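Local coordinates for 3-keto-5-aminohexanoate cleavage protein (Burkholderia xenovorans LB400, PDB 3E02) that probably cleaves 3-keto-5-aminohexanoate or a related beta-keto acid, using a bound zinc ion, at residues A[89-94]-A[117-122]. Residues are numbered along the deposited sequence; the frame is centred on the assembly and turned at random.
Sequences GGLGMS and LNFNIS
Leu91 meets Phe119 and Ile121 through the end of its side chain, and the contact is purely apolar, with no hydrogen bond crossing it. From CB, which points toward 117-122, the chain runs out with CG anti to the carbonyl carbon (chi1 -56°). CB and CG themselves approach no atom of 117-122 closely; the branch beyond them does the touching. CD1 reaches both partners at once, lying 4.0 Å from Phe119 CD1 and 3.9 Å from Ile121 CD1. CD2, the other methyl, sits over one face of the Phe119 ring. The leucine and phenylalanine side chains cross at about a right angle, whereas Leu91 and Ile121 come tip to tip, methyl against methyl.

The chain belongs to the TIM-barrel clan, and the contact joins the loop between strand 82-85 and helix 95-105 to the short strand 117-118 and the loop that follows it, beyond the neighbouring parallel strand 109-113. Leu91 stands at a corner of the first loop, in a type II beta turn from Gly90 to Met93 that is closed by a weak bond from Met93 N to Gly90 O (3.3 Å). Gly92, with its positive phi of 106°, suits the third place of that turn. Tyr139 OH, hydrogen-bonded to Leu91 N, ties the turn to helix 136-142, on which Ile121 also packs.

Phe119 is buried, its side chain about 8 Å from the bound zinc ion and about 7 Å from that of the zinc ligand Glu259, which places this packing beside the metal site. Ile121 is the middle residue of an Asx turn, in which Asn120 OD1 accepts from Ser122 N (3.1 Å) and, in the carbonyl plane on a lone pair, from Ser122 OG (2.6 Å).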
loop_
_atom_site.group_PDB
_atom_site.type_symbol
_atom_site.label_atom_id
_atom_site.label_comp_id
_atom_site.label_asym_id
_atom_site.label_seq_id
_atom_site.Cartn_x
_atom_site.Cartn_y
_atom_site.Cartn_z
ATOM N N GLY A 89 4.353 -20.352 25.300
ATOM C CA GLY A 89 3.697 -21.284 26.198
ATOM C C GLY A 89 2.230 -20.945 26.410
ATOM O O GLY A 89 1.536 -20.496 25.477
ATOM N N GLY A 90 1.760 -21.214 27.626
ATOM C CA GLY A 90 0.410 -20.907 28.051
ATOM C C GLY A 90 0.249 -19.462 28.496
ATOM O O GLY A 90 1.156 -18.876 29.135
ATOM N N LEU A 91 -0.919 -18.892 28.187
ATOM C CA LEU A 91 -1.221 -17.506 28.551
ATOM C C LEU A 91 -1.306 -17.406 30.081
ATOM O O LEU A 91 -1.994 -18.217 30.712
ATOM C CB LEU A 91 -2.523 -17.027 27.887
ATOM C CG LEU A 91 -2.628 -17.108 26.358
ATOM C CD1 LEU A 91 -3.937 -16.471 25.886
ATOM C CD2 LEU A 91 -1.449 -16.452 25.652
ATOM N N GLY A 92 -0.552 -16.464 30.658
ATOM C CA GLY A 92 -0.496 -16.243 32.110
ATOM C C GLY A 92 0.780 -16.723 32.799
ATOM O O GLY A 92 0.962 -16.466 34.005
HETATM N N MSE A 93 1.658 -17.415 32.064
HETATM C CA MSE A 93 2.927 -17.926 32.625
HETATM C C MSE A 93 3.979 -16.835 32.710
HETATM O O MSE A 93 3.978 -15.912 31.899
HETATM C CB MSE A 93 3.485 -19.062 31.769
HETATM C CG MSE A 93 2.595 -20.269 31.749
HETATM SE SE MSE A 93 3.384 -21.669 30.681
HETATM C CE MSE A 93 1.914 -22.987 30.837
ATOM N N SER A 94 4.875 -16.961 33.684
ATOM C CA SER A 94 5.977 -16.018 33.870
ATOM C C SER A 94 7.070 -16.326 32.844
ATOM O O SER A 94 7.052 -17.392 32.227
ATOM C CB SER A 94 6.557 -16.159 35.265
ATOM O OG SER A 94 7.046 -17.479 35.462
ATOM N N LEU A 117 1.518 -7.401 23.645
ATOM C CA LEU A 117 0.210 -7.041 23.121
ATOM C C LEU A 117 -0.928 -7.635 23.925
ATOM O O LEU A 117 -0.765 -8.687 24.555
ATOM C CB LEU A 117 0.051 -7.536 21.668
ATOM C CG LEU A 117 0.040 -9.055 21.369
ATOM C CD1 LEU A 117 -0.744 -9.388 20.097
ATOM C CD2 LEU A 117 1.459 -9.628 21.309
ATOM N N ASN A 118 -2.089 -6.993 23.836
ATOM C CA ASN A 118 -3.336 -7.598 24.317
ATOM C C ASN A 118 -3.511 -8.896 23.509
ATOM O O ASN A 118 -3.184 -8.928 22.323
ATOM C CB ASN A 118 -4.541 -6.692 24.058
ATOM C CG ASN A 118 -4.547 -5.454 24.922
ATOM O OD1 ASN A 118 -3.819 -5.368 25.914
ATOM N ND2 ASN A 118 -5.393 -4.490 24.565
ATOM N N PHE A 119 -3.943 -9.966 24.163
ATOM C CA PHE A 119 -4.089 -11.275 23.498
ATOM C C PHE A 119 -5.413 -11.817 24.028
ATOM O O PHE A 119 -5.440 -12.539 25.017
ATOM C CB PHE A 119 -2.879 -12.165 23.822
ATOM C CG PHE A 119 -2.653 -13.264 22.825
ATOM C CD1 PHE A 119 -3.622 -14.253 22.617
ATOM C CD2 PHE A 119 -1.463 -13.326 22.092
ATOM C CE1 PHE A 119 -3.420 -15.272 21.671
ATOM C CE2 PHE A 119 -1.248 -14.342 21.146
ATOM C CZ PHE A 119 -2.224 -15.316 20.941
ATOM N N ASN A 120 -6.494 -11.434 23.351
ATOM C CA ASN A 120 -7.863 -11.682 23.773
ATOM C C ASN A 120 -8.532 -12.818 22.988
ATOM O O ASN A 120 -8.911 -12.643 21.827
ATOM C CB ASN A 120 -8.657 -10.364 23.635
ATOM C CG ASN A 120 -10.066 -10.425 24.243
ATOM O OD1 ASN A 120 -10.515 -11.469 24.732
ATOM N ND2 ASN A 120 -10.767 -9.286 24.213
ATOM N N ILE A 121 -8.674 -13.975 23.636
ATOM C CA ILE A 121 -9.357 -15.149 23.039
ATOM C C ILE A 121 -10.692 -15.445 23.751
ATOM O O ILE A 121 -11.276 -16.526 23.562
ATOM C CB ILE A 121 -8.423 -16.398 23.001
ATOM C CG1 ILE A 121 -7.981 -16.836 24.416
ATOM C CG2 ILE A 121 -7.217 -16.093 22.108
ATOM C CD1 ILE A 121 -7.140 -18.066 24.431
ATOM N N SER A 122 -11.183 -14.476 24.538
ATOM C CA SER A 122 -12.404 -14.625 25.334
ATOM C C SER A 122 -13.682 -14.853 24.531
ATOM O O SER A 122 -14.588 -15.518 25.018
ATOM C CB SER A 122 -12.595 -13.404 26.241
ATOM O OG SER A 122 -12.896 -12.236 25.484
#